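Local coordinates for protein glycerate dehydrogenase/glyoxylate reductase (Thermus thermophilus, PDB 2CUK) that probably reduces glyoxylate and hydroxypyruvate with a nicotinamide cofactor, as a D-isomer specific 2-hydroxyacid dehydrogenase of the glycerate dehydrogenase/glyoxylate reductase type, at residues A[53-58]-A[77-82]; A[96-101]-A[153-158]; A[214-219]-A[245-250]; A[238-243]-A[263-268]. One frame throughout, in Å; residues are numbered along the deposited sequence.

Interaction 1: A[53-58]-A[77-82]; sequences DRIDAE and DHVDLE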
loop_
_atom_site.group_PDB
_atom_site.type_symbol
_atom_site.label_atom_id
_atom_site.label_comp_id
_atom_site.label_asym_id
_atom_site.label_seq_id
_atom_site.Cartn_x
_atom_site.Cartn_y
_atom_site.Cartn_z
ATOM N N ASP A 53 -7.282 12.071 -25.870
ATOM C CA ASP A 53 -7.860 12.637 -27.088
ATOM C C ASP A 53 -7.577 14.130 -27.193
ATOM O O ASP A 53 -7.950 14.902 -26.308
ATOM C CB ASP A 53 -9.375 12.424 -27.110
ATOM C CG ASP A 53 -9.771 10.978 -26.881
ATOM O OD1 ASP A 53 -9.438 10.120 -27.728
ATOM O OD2 ASP A 53 -10.420 10.704 -25.848
ATOM N N ARG A 54 -6.927 14.536 -28.279
ATOM C CA ARG A 54 -6.612 15.925 -28.524
ATOM C C ARG A 54 -7.818 16.622 -29.123
ATOM O O ARG A 54 -8.149 16.457 -30.289
ATOM C CB ARG A 54 -5.437 15.982 -29.503
ATOM C CG ARG A 54 -4.825 17.380 -29.594
ATOM C CD ARG A 54 -4.797 18.086 -28.234
ATOM N NE ARG A 54 -3.446 18.567 -27.930
ATOM C CZ ARG A 54 -2.801 17.986 -26.902
ATOM N NH1 ARG A 54 -3.381 17.017 -26.217
ATOM N NH2 ARG A 54 -1.573 18.398 -26.575
ATOM N N ILE A 55 -8.525 17.426 -28.337
ATOM C CA ILE A 55 -9.703 18.128 -28.830
ATOM C C ILE A 55 -9.332 19.566 -29.187
ATOM O O ILE A 55 -9.484 20.482 -28.374
ATOM C CB ILE A 55 -10.827 18.127 -27.770
ATOM C CG1 ILE A 55 -11.072 16.696 -27.274
ATOM C CG2 ILE A 55 -12.106 18.694 -28.363
ATOM C CD1 ILE A 55 -11.433 15.700 -28.372
ATOM N N ASP A 56 -8.837 19.751 -30.408
ATOM C CA ASP A 56 -8.427 21.068 -30.888
ATOM C C ASP A 56 -9.473 21.716 -31.791
ATOM O O ASP A 56 -10.574 21.192 -31.962
ATOM C CB ASP A 56 -7.097 20.962 -31.643
ATOM C CG ASP A 56 -7.116 19.886 -32.713
ATOM O OD1 ASP A 56 -8.200 19.608 -33.268
ATOM O OD2 ASP A 56 -6.040 19.324 -33.006
ATOM N N ALA A 57 -9.114 22.859 -32.374
ATOM C CA ALA A 57 -10.015 23.589 -33.258
ATOM C C ALA A 57 -10.482 22.736 -34.435
ATOM O O ALA A 57 -11.656 22.769 -34.808
ATOM C CB ALA A 57 -9.332 24.853 -33.770
ATOM N N GLU A 58 -9.566 21.969 -35.019
ATOM C CA GLU A 58 -9.910 21.121 -36.156
ATOM C C GLU A 58 -11.065 20.187 -35.809
ATOM O O GLU A 58 -12.045 20.102 -36.546
ATOM C CB GLU A 58 -8.702 20.290 -36.598
ATOM C CG GLU A 58 -8.896 19.620 -37.951
ATOM C CD GLU A 58 -7.755 18.693 -38.323
ATOM O OE1 GLU A 58 -6.600 18.972 -37.929
ATOM O OE2 GLU A 58 -8.013 17.690 -39.021
ATOM N N ASP A 77 -6.174 20.130 -20.155
ATOM C CA ASP A 77 -5.086 20.659 -20.975
ATOM C C ASP A 77 -5.084 20.110 -22.398
ATOM O O ASP A 77 -4.387 20.630 -23.269
ATOM C CB ASP A 77 -3.735 20.356 -20.322
ATOM C CG ASP A 77 -3.679 20.789 -18.871
ATOM O OD1 ASP A 77 -4.321 20.125 -18.026
ATOM O OD2 ASP A 77 -3.001 21.795 -18.575
ATOM N N HIS A 78 -5.864 19.061 -22.632
ATOM C CA HIS A 78 -5.936 18.435 -23.949
ATOM C C HIS A 78 -7.044 19.029 -24.811
ATOM O O HIS A 78 -7.289 18.571 -25.930
ATOM C CB HIS A 78 -6.162 16.934 -23.792
ATOM C CG HIS A 78 -7.306 16.594 -22.889
ATOM N ND1 HIS A 78 -8.493 16.073 -23.353
ATOM C CD2 HIS A 78 -7.453 16.730 -21.550
ATOM C CE1 HIS A 78 -9.322 15.901 -22.339
ATOM N NE2 HIS A 78 -8.715 16.292 -21.234
ATOM N N VAL A 79 -7.710 20.050 -24.283
ATOM C CA VAL A 79 -8.796 20.708 -24.994
ATOM C C VAL A 79 -8.513 22.195 -25.187
ATOM O O VAL A 79 -8.258 22.916 -24.222
ATOM C CB VAL A 79 -10.128 20.555 -24.224
ATOM C CG1 VAL A 79 -11.253 21.262 -24.973
ATOM C CG2 VAL A 79 -10.452 19.076 -24.036
ATOM N N ASP A 80 -8.546 22.648 -26.436
ATOM C CA ASP A 80 -8.320 24.062 -26.733
ATOM C C ASP A 80 -9.566 24.789 -26.234
ATOM O O ASP A 80 -10.559 24.889 -26.949
ATOM C CB ASP A 80 -8.163 24.278 -28.240
ATOM C CG ASP A 80 -7.773 25.705 -28.587
ATOM O OD1 ASP A 80 -8.259 26.640 -27.917
ATOM O OD2 ASP A 80 -6.990 25.898 -29.543
ATOM N N LEU A 81 -9.508 25.284 -25.003
ATOM C CA LEU A 81 -10.645 25.965 -24.397
ATOM C C LEU A 81 -11.088 27.221 -25.140
ATOM O O LEU A 81 -12.285 27.452 -25.317
ATOM C CB LEU A 81 -10.329 26.311 -22.939
ATOM C CG LEU A 81 -9.919 25.144 -22.031
ATOM C CD1 LEU A 81 -9.655 25.667 -20.628
ATOM C CD2 LEU A 81 -11.012 24.086 -22.008
ATOM N N GLU A 82 -10.129 28.031 -25.573
ATOM C CA GLU A 82 -10.452 29.259 -26.289
ATOM C C GLU A 82 -11.092 28.961 -27.640
ATOM O O GLU A 82 -11.963 29.700 -28.100
ATOM C CB GLU A 82 -9.197 30.116 -26.470
ATOM C CG GLU A 82 -8.570 30.561 -25.155
ATOM C CD GLU A 82 -9.588 31.166 -24.199
ATOM O OE1 GLU A 82 -10.282 32.127 -24.591
ATOM O OE2 GLU A 82 -9.693 30.679 -23.052
HETATM O O HOH W 1 -6.055 24.213 -31.483
#

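Interaction 2: A[96-101]-A[153-158]; sequences GVLTEA and GRIGQA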
loop_
_atom_site.group_PDB
_atom_site.type_symbol
_atom_site.label_atom_id
_atom_site.label_comp_id
_atom_site.label_asym_id
_atom_site.label_seq_id
_atom_site.Cartn_x
_atom_site.Cartn_y
_atom_site.Cartn_z
ATOM N N GLY A 96 -13.260 17.019 -8.054
ATOM C CA GLY A 96 -13.598 16.414 -6.776
ATOM C C GLY A 96 -13.641 14.894 -6.720
ATOM O O GLY A 96 -13.113 14.276 -5.794
ATOM N N VAL A 97 -14.269 14.296 -7.723
ATOM C CA VAL A 97 -14.456 12.851 -7.825
ATOM C C VAL A 97 -13.267 11.901 -7.638
ATOM O O VAL A 97 -13.414 10.844 -7.018
ATOM C CB VAL A 97 -15.130 12.521 -9.177
ATOM C CG1 VAL A 97 -15.307 11.019 -9.329
ATOM C CG2 VAL A 97 -16.479 13.236 -9.261
ATOM N N LEU A 98 -12.097 12.254 -8.158
ATOM C CA LEU A 98 -10.946 11.357 -8.046
ATOM C C LEU A 98 -9.925 11.699 -6.965
ATOM O O LEU A 98 -8.832 11.128 -6.941
ATOM C CB LEU A 98 -10.239 11.266 -9.405
ATOM C CG LEU A 98 -9.828 12.576 -10.090
ATOM C CD1 LEU A 98 -8.760 13.284 -9.285
ATOM C CD2 LEU A 98 -9.309 12.270 -11.491
ATOM N N THR A 99 -10.283 12.607 -6.062
ATOM C CA THR A 99 -9.373 13.032 -5.000
ATOM C C THR A 99 -8.921 11.908 -4.067
ATOM O O THR A 99 -7.725 11.626 -3.958
ATOM C CB THR A 99 -10.011 14.153 -4.151
ATOM O OG1 THR A 99 -10.385 15.243 -5.005
ATOM C CG2 THR A 99 -9.027 14.657 -3.112
ATOM N N GLU A 100 -9.880 11.275 -3.397
ATOM C CA GLU A 100 -9.596 10.192 -2.462
ATOM C C GLU A 100 -8.857 9.021 -3.092
ATOM O O GLU A 100 -7.945 8.452 -2.486
ATOM C CB GLU A 100 -10.898 9.687 -1.842
ATOM C CG GLU A 100 -11.631 10.734 -1.024
ATOM C CD GLU A 100 -10.795 11.241 0.129
ATOM O OE1 GLU A 100 -10.306 10.403 0.917
ATOM O OE2 GLU A 100 -10.628 12.472 0.251
ATOM N N ALA A 101 -9.263 8.656 -4.303
ATOM C CA ALA A 101 -8.648 7.541 -5.018
ATOM C C ALA A 101 -7.176 7.822 -5.321
ATOM O O ALA A 101 -6.315 6.959 -5.146
ATOM C CB ALA A 101 -9.412 7.276 -6.320
ATOM N N GLY A 153 -3.446 21.184 -2.916
ATOM C CA GLY A 153 -4.838 21.250 -3.316
ATOM C C GLY A 153 -5.587 20.178 -2.546
ATOM O O GLY A 153 -5.120 19.738 -1.495
ATOM N N ARG A 154 -6.729 19.736 -3.062
ATOM C CA ARG A 154 -7.516 18.710 -2.380
ATOM C C ARG A 154 -6.772 17.381 -2.231
ATOM O O ARG A 154 -6.810 16.757 -1.170
ATOM C CB ARG A 154 -8.842 18.485 -3.111
ATOM C CG ARG A 154 -9.805 19.666 -3.007
ATOM C CD ARG A 154 -11.116 19.392 -3.729
ATOM N NE ARG A 154 -12.001 20.555 -3.718
ATOM C CZ ARG A 154 -12.586 21.053 -2.630
ATOM N NH1 ARG A 154 -12.390 20.492 -1.444
ATOM N NH2 ARG A 154 -13.362 22.123 -2.729
ATOM N N ILE A 155 -6.095 16.944 -3.288
ATOM C CA ILE A 155 -5.358 15.687 -3.217
ATOM C C ILE A 155 -4.244 15.782 -2.180
ATOM O O ILE A 155 -4.107 14.909 -1.327
ATOM C CB ILE A 155 -4.779 15.303 -4.599
ATOM C CG1 ILE A 155 -5.931 15.049 -5.574
ATOM C CG2 ILE A 155 -3.905 14.044 -4.481
ATOM C CD1 ILE A 155 -5.501 14.734 -6.985
ATOM N N GLY A 156 -3.458 16.854 -2.242
ATOM C CA GLY A 156 -2.380 17.029 -1.283
ATOM C C GLY A 156 -2.886 17.011 0.148
ATOM O O GLY A 156 -2.254 16.443 1.036
ATOM N N GLN A 157 -4.034 17.638 0.378
ATOM C CA GLN A 157 -4.611 17.676 1.713
ATOM C C GLN A 157 -5.107 16.298 2.135
ATOM O O GLN A 157 -5.018 15.935 3.304
ATOM C CB GLN A 157 -5.754 18.693 1.759
ATOM C CG GLN A 157 -5.279 20.138 1.615
ATOM C CD GLN A 157 -6.421 21.133 1.594
ATOM O OE1 GLN A 157 -7.250 21.169 2.507
ATOM N NE2 GLN A 157 -6.467 21.949 0.548
ATOM N N ALA A 158 -5.639 15.537 1.180
ATOM C CA ALA A 158 -6.125 14.193 1.474
ATOM C C ALA A 158 -4.927 13.308 1.809
ATOM O O ALA A 158 -5.008 12.447 2.677
ATOM C CB ALA A 158 -6.872 13.628 0.274
#

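Interaction 3: A[214-219]-A[245-250]; sequences ERLFAM and GHLFGA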
loop_
_atom_site.group_PDB
_atom_site.type_symbol
_atom_site.label_atom_id
_atom_site.label_comp_id
_atom_site.label_asym_id
_atom_site.label_seq_id
_atom_site.Cartn_x
_atom_site.Cartn_y
_atom_site.Cartn_z
ATOM N N GLU A 214 19.359 19.159 -10.027
ATOM C CA GLU A 214 19.781 19.897 -8.836
ATOM C C GLU A 214 18.851 19.710 -7.645
ATOM O O GLU A 214 19.309 19.560 -6.513
ATOM C CB GLU A 214 19.916 21.393 -9.139
ATOM C CG GLU A 214 19.229 21.824 -10.412
ATOM C CD GLU A 214 19.947 21.331 -11.659
ATOM O OE1 GLU A 214 19.310 21.298 -12.733
ATOM O OE2 GLU A 214 21.148 20.989 -11.564
ATOM N N ARG A 215 17.546 19.716 -7.890
ATOM C CA ARG A 215 16.600 19.550 -6.800
ATOM C C ARG A 215 16.551 18.117 -6.272
ATOM O O ARG A 215 16.381 17.904 -5.071
ATOM C CB ARG A 215 15.207 20.017 -7.231
ATOM C CG ARG A 215 15.147 21.514 -7.505
ATOM C CD ARG A 215 13.753 22.074 -7.339
ATOM N NE ARG A 215 13.746 23.529 -7.474
ATOM C CZ ARG A 215 13.693 24.181 -8.631
ATOM N NH1 ARG A 215 13.633 23.516 -9.777
ATOM N NH2 ARG A 215 13.715 25.506 -8.640
ATOM N N LEU A 216 16.717 17.137 -7.161
ATOM C CA LEU A 216 16.698 15.736 -6.754
ATOM C C LEU A 216 17.869 15.437 -5.827
ATOM O O LEU A 216 17.711 14.759 -4.810
ATOM C CB LEU A 216 16.750 14.816 -7.981
ATOM C CG LEU A 216 15.466 14.743 -8.819
ATOM C CD1 LEU A 216 15.740 14.022 -10.126
ATOM C CD2 LEU A 216 14.373 14.024 -8.027
ATOM N N PHE A 217 19.048 15.948 -6.173
ATOM C CA PHE A 217 20.224 15.732 -5.344
ATOM C C PHE A 217 20.257 16.683 -4.152
ATOM O O PHE A 217 21.127 16.579 -3.291
ATOM C CB PHE A 217 21.493 15.858 -6.189
ATOM C CG PHE A 217 21.776 14.640 -7.021
ATOM C CD1 PHE A 217 22.293 13.491 -6.433
ATOM C CD2 PHE A 217 21.503 14.630 -8.384
ATOM C CE1 PHE A 217 22.537 12.341 -7.191
ATOM C CE2 PHE A 217 21.740 13.487 -9.157
ATOM C CZ PHE A 217 22.261 12.339 -8.557
ATOM N N ALA A 218 19.297 17.604 -4.095
ATOM C CA ALA A 218 19.206 18.534 -2.974
ATOM C C ALA A 218 18.381 17.840 -1.894
ATOM O O ALA A 218 18.436 18.202 -0.722
ATOM C CB ALA A 218 18.530 19.835 -3.400
ATOM N N MET A 219 17.603 16.841 -2.299
ATOM C CA MET A 219 16.798 16.086 -1.347
ATOM C C MET A 219 17.765 15.325 -0.437
ATOM O O MET A 219 18.914 15.086 -0.812
ATOM C CB MET A 219 15.871 15.120 -2.097
ATOM C CG MET A 219 14.716 15.821 -2.810
ATOM S SD MET A 219 13.647 14.719 -3.768
ATOM C CE MET A 219 13.090 13.567 -2.459
ATOM N N GLY A 245 22.125 5.653 -5.779
ATOM C CA GLY A 245 22.695 5.627 -4.441
ATOM C C GLY A 245 22.288 6.755 -3.501
ATOM O O GLY A 245 22.419 6.628 -2.282
ATOM N N HIS A 246 21.792 7.857 -4.050
ATOM C CA HIS A 246 21.389 8.992 -3.228
ATOM C C HIS A 246 20.011 8.807 -2.584
ATOM O O HIS A 246 19.886 8.815 -1.358
ATOM C CB HIS A 246 21.402 10.275 -4.065
ATOM C CG HIS A 246 21.070 11.505 -3.283
ATOM N ND1 HIS A 246 21.820 11.926 -2.205
ATOM C CD2 HIS A 246 20.054 12.394 -3.406
ATOM C CE1 HIS A 246 21.281 13.022 -1.699
ATOM N NE2 HIS A 246 20.209 13.326 -2.409
ATOM N N LEU A 247 18.983 8.631 -3.408
ATOM C CA LEU A 247 17.616 8.449 -2.907
ATOM C C LEU A 247 17.326 7.031 -2.450
ATOM O O LEU A 247 17.840 6.068 -3.023
ATOM C CB LEU A 247 16.599 8.827 -3.988
ATOM C CG LEU A 247 16.559 10.301 -4.395
ATOM C CD1 LEU A 247 15.587 10.488 -5.555
ATOM C CD2 LEU A 247 16.143 11.145 -3.198
ATOM N N PHE A 248 16.508 6.899 -1.408
ATOM C CA PHE A 248 16.140 5.576 -0.922
ATOM C C PHE A 248 15.339 4.915 -2.044
ATOM O O PHE A 248 15.501 3.729 -2.319
ATOM C CB PHE A 248 15.258 5.673 0.324
ATOM C CG PHE A 248 14.822 4.337 0.868
ATOM C CD1 PHE A 248 15.634 3.632 1.748
ATOM C CD2 PHE A 248 13.603 3.782 0.491
ATOM C CE1 PHE A 248 15.235 2.392 2.251
ATOM C CE2 PHE A 248 13.193 2.545 0.985
ATOM C CZ PHE A 248 14.009 1.849 1.867
ATOM N N GLY A 249 14.475 5.699 -2.687
ATOM C CA GLY A 249 13.657 5.166 -3.764
ATOM C C GLY A 249 12.622 6.141 -4.296
ATOM O O GLY A 249 12.570 7.302 -3.881
ATOM N N ALA A 250 11.799 5.670 -5.229
ATOM C CA ALA A 250 10.765 6.511 -5.821
ATOM C C ALA A 250 9.543 5.706 -6.236
ATOM O O ALA A 250 9.665 4.572 -6.714
ATOM C CB ALA A 250 11.318 7.256 -7.031
#

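Interaction 4: A[238-243]-A[263-268]; sequences ALVEAL and GHPLYA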
loop_
_atom_site.group_PDB
_atom_site.type_symbol
_atom_site.label_atom_id
_atom_site.label_comp_id
_atom_site.label_asym_id
_atom_site.label_seq_id
_atom_site.Cartn_x
_atom_site.Cartn_y
_atom_site.Cartn_z
ATOM N N ALA A 238 17.385 12.283 -14.763
ATOM C CA ALA A 238 18.036 12.687 -13.523
ATOM C C ALA A 238 17.583 11.816 -12.355
ATOM O O ALA A 238 18.371 11.514 -11.460
ATOM C CB ALA A 238 17.739 14.159 -13.228
ATOM N N LEU A 239 16.317 11.408 -12.360
ATOM C CA LEU A 239 15.806 10.561 -11.291
ATOM C C LEU A 239 16.569 9.234 -11.281
ATOM O O LEU A 239 16.912 8.719 -10.218
ATOM C CB LEU A 239 14.309 10.300 -11.473
ATOM C CG LEU A 239 13.681 9.410 -10.392
ATOM C CD1 LEU A 239 13.880 10.037 -9.013
ATOM C CD2 LEU A 239 12.191 9.231 -10.684
ATOM N N VAL A 240 16.830 8.685 -12.468
ATOM C CA VAL A 240 17.579 7.436 -12.580
ATOM C C VAL A 240 18.940 7.605 -11.904
ATOM O O VAL A 240 19.388 6.743 -11.153
ATOM C CB VAL A 240 17.818 7.041 -14.062
ATOM C CG1 VAL A 240 18.831 5.891 -14.133
ATOM C CG2 VAL A 240 16.506 6.622 -14.715
ATOM N N GLU A 241 19.588 8.730 -12.180
ATOM C CA GLU A 241 20.891 9.027 -11.593
ATOM C C GLU A 241 20.834 9.035 -10.063
ATOM O O GLU A 241 21.659 8.406 -9.401
ATOM C CB GLU A 241 21.384 10.387 -12.087
ATOM C CG GLU A 241 21.665 10.445 -13.585
ATOM C CD GLU A 241 21.996 11.854 -14.070
ATOM O OE1 GLU A 241 22.412 12.693 -13.241
ATOM O OE2 GLU A 241 21.856 12.121 -15.281
ATOM N N ALA A 242 19.848 9.745 -9.521
ATOM C CA ALA A 242 19.661 9.887 -8.080
ATOM C C ALA A 242 19.266 8.604 -7.371
ATOM O O ALA A 242 19.503 8.454 -6.168
ATOM C CB ALA A 242 18.607 10.974 -7.798
ATOM N N LEU A 243 18.664 7.678 -8.107
ATOM C CA LEU A 243 18.225 6.418 -7.519
ATOM C C LEU A 243 19.332 5.391 -7.360
ATOM O O LEU A 243 19.171 4.414 -6.633
ATOM C CB LEU A 243 17.092 5.811 -8.353
ATOM C CG LEU A 243 15.719 6.474 -8.200
ATOM C CD1 LEU A 243 14.765 5.903 -9.217
ATOM C CD2 LEU A 243 15.193 6.241 -6.794
ATOM N N GLY A 263 12.093 -1.027 -21.785
ATOM C CA GLY A 263 13.536 -1.073 -21.624
ATOM C C GLY A 263 14.158 0.099 -20.884
ATOM O O GLY A 263 15.380 0.189 -20.782
ATOM N N HIS A 264 13.329 0.997 -20.364
ATOM C CA HIS A 264 13.831 2.159 -19.632
ATOM C C HIS A 264 14.487 1.701 -18.326
ATOM O O HIS A 264 13.953 0.845 -17.622
ATOM C CB HIS A 264 12.677 3.122 -19.341
ATOM C CG HIS A 264 13.120 4.479 -18.893
ATOM N ND1 HIS A 264 13.561 4.735 -17.611
ATOM C CD2 HIS A 264 13.222 5.650 -19.567
ATOM C CE1 HIS A 264 13.916 6.005 -17.517
ATOM N NE2 HIS A 264 13.720 6.582 -18.689
ATOM N N PRO A 265 15.660 2.261 -17.991
ATOM C CA PRO A 265 16.377 1.892 -16.763
ATOM C C PRO A 265 15.589 1.910 -15.447
ATOM O O PRO A 265 15.888 1.138 -14.540
ATOM C CB PRO A 265 17.580 2.845 -16.751
ATOM C CG PRO A 265 17.193 3.950 -17.707
ATOM C CD PRO A 265 16.441 3.227 -18.777
ATOM N N LEU A 266 14.586 2.774 -15.328
ATOM C CA LEU A 266 13.812 2.803 -14.091
ATOM C C LEU A 266 13.218 1.438 -13.758
ATOM O O LEU A 266 13.083 1.090 -12.589
ATOM C CB LEU A 266 12.686 3.835 -14.172
ATOM C CG LEU A 266 13.070 5.274 -13.821
ATOM C CD1 LEU A 266 11.860 6.173 -13.990
ATOM C CD2 LEU A 266 13.592 5.335 -12.388
ATOM N N TYR A 267 12.871 0.664 -14.783
ATOM C CA TYR A 267 12.284 -0.658 -14.565
ATOM C C TYR A 267 13.286 -1.658 -14.016
ATOM O O TYR A 267 12.899 -2.670 -13.439
ATOM C CB TYR A 267 11.684 -1.205 -15.863
ATOM C CG TYR A 267 10.401 -0.532 -16.283
ATOM C CD1 TYR A 267 9.254 -0.607 -15.485
ATOM C CD2 TYR A 267 10.325 0.179 -17.477
ATOM C CE1 TYR A 267 8.065 0.014 -15.873
ATOM C CE2 TYR A 267 9.146 0.798 -17.875
ATOM C CZ TYR A 267 8.020 0.713 -17.072
ATOM O OH TYR A 267 6.852 1.315 -17.481
ATOM N N ALA A 268 14.572 -1.374 -14.193
ATOM C CA ALA A 268 15.623 -2.258 -13.709
ATOM C C ALA A 268 16.062 -1.901 -12.284
ATOM O O ALA A 268 16.901 -2.585 -11.698
ATOM C CB ALA A 268 16.820 -2.209 -14.654
#

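Interaction 1: A[53-58]-A[77-82]
The side chain of R54 lies obliquely across H78. Its NH1 comes to 3.7 Å from H78 CB, and the guanidinium and imidazole planes are 47° apart. Bends at chi2 and chi3 bring the far end of R54 back to H78, although its CB points away. The main link is polar. H78 ND1 donates to D53 O over 3.2 Å, in the carbonyl plane of D53. The H78 ring is turned there by chi1 of 51°, which sets CG between the backbone N and the carbonyl carbon. V79 CG2 lies over one face of this ring and also touches I55 CB at 3.9 Å. The backbones then join in a single beta bridge between I55 and V79. I55 N donates to H78 O (2.9 Å), and D80 N donates to I55 O (3.1 Å). A leucine in place of H78 would probably leave D53 O without this donor and let the 53-54 backbone shift. Beyond the bridge, toward the helix starts, one water donates to D80 OD2 and makes a weak bond to A57 N. D56 and D80 are both helix N-caps, holding V59 N and A83 N; D56 also forms a salt bridge with K34. The D53 carboxylate is salt-bridged to R7 and hydrogen-bonded to T6 and T50. The contact thus ties together two helix starts in the domain with the five-stranded parallel sheet, mainly through backbone polar groups that satisfy one another.

Interaction 2: A[96-101]-A[153-158]
A glycine-rich turn with G153 and G156, consistent with the Rossmann-type GxGxxG element of an NAD-binding domain, leads into helix 154-165. The first turn of that helix packs here against the start of helix 99-114. T99 carries the contact. Its chi1 of -56° puts OG1 beside the backbone N and leaves CG2 anti to it, so that CG2 reaches across to the helix backbone, 3.6 Å from R154 O. The same methyl touches R154 CB at 3.8 Å and I155 CG1 at 4.0 Å. It also meets A158 CB one turn further on. The small A158 side chain points at helix 99-114 and probably helps the two helices come close. At one border L98 CD1 meets I155 CD1 in a looser apolar contact of 4.2 Å. At the other, E100 OE2 rests against A158 CB, while E100 OE1 forms a salt bridge with R162 further along helix 154-165. E100 also packs on Q143 of the second subunit, so the contact lies beside the dimer interface. The hydroxyl of T99 is turned back to its own segment. OG1 donates to G96 O at 3.0 Å from above the carbonyl plane, and T99 N reaches the same oxygen from the same face.

Interaction 3: A[214-219]-A[245-250]
H246 and L247 reach from one turn to the chain that leaves helix 213-216, and they pack in different ways. The closest contacts are at the edge of the H246 ring. Its NE2 donates to M219 O at 2.7 Å, a short but bent bond with an N-H...O angle of 139°. The donor sits well above the carbonyl plane of M219. H246 CG is anti to the backbone N (chi1 -177°), which carries the ring toward the 216-219 backbone. L216 O lies near the ring plane at the edge, 3.6 Å from H246 CD2. F217, an exposed residue, borders the solvent side. Its CD1 lies over one face of the imidazole, 3.9 Å from H246 CG. The two rings meet obliquely, with planes at 35° and centroids 5.4 Å apart. The buried L247 side has longer contacts, made by carbon alone. L247 CD2 touches M219 CE at 4.0 Å, and L247 CD1 is 4.5 Å from L216 CD2. The bend at chi3 of M219 brings CE to that CD2 methyl. L247 and L216 also rest on helix 236-243, L247 at L239 and A242, L216 at A238. M219 touches L191 of helix 187-193. The turn runs on into strand 249-252, and G249 is bonded to L225 of strand 224-227 in the six-stranded parallel sheet.

Interaction 4: A[238-243]-A[263-268]
V240 CG2 is the methyl on which three residues of 263-268 converge. L266 CG is nearest to it at 3.8 Å, with H264 CE1 at 3.9 Å and P265 CG at 4.1 Å. The methyl meets the H264 ring obliquely. Deeper in, L266 CD2 presses on L243 CD1 at 3.4 Å, tighter than usual for two carbons, and these side chains cross at about a right angle. L239 CD2 lies farther from the same L266 methyl, at 4.5 Å. L266 CG is anti to its carbonyl carbon (chi1 -85°), which turns the isobutyl end to the helix. H264 also holds L266 in place. Its ND1 lies 3.2 Å from L266 N and accepts its hydrogen nearly straight, in the ring plane, while P265 CD covers one face of the ring. Replacing H264 with alanine would probably leave L266 N without its acceptor and open a gap beside V240 CG2. Y267 N and A268 N bond back to H264 O and P265 O and close the turn. Farther out, H264 and L266 also touch T236 at the start of helix 236-243. L239 and L266 both pack on L252, so the turn and the helix cover strand 249-252 together.

Interactions 3 and 4 belong to the domain built on the six-stranded parallel sheet. Their centres are about 12 Å apart. They meet at helix 236-243, which supplies one segment of interaction 4 and packs on interaction 3: L247 N probably bonds to A242 O, and F217 packs on A242. Both are largely buried, but interaction 3 adds a histidine bond to its carbon packing, whereas interaction 4 joins its segments by carbon contacts. Interaction 1 is partly buried, mostly backbone bonding, and lies in the domain with the five-stranded sheet, its centre about 36 Å from that of interaction 3. Interaction 2 is a largely apolar surface contact of two helix starts close to the second subunit.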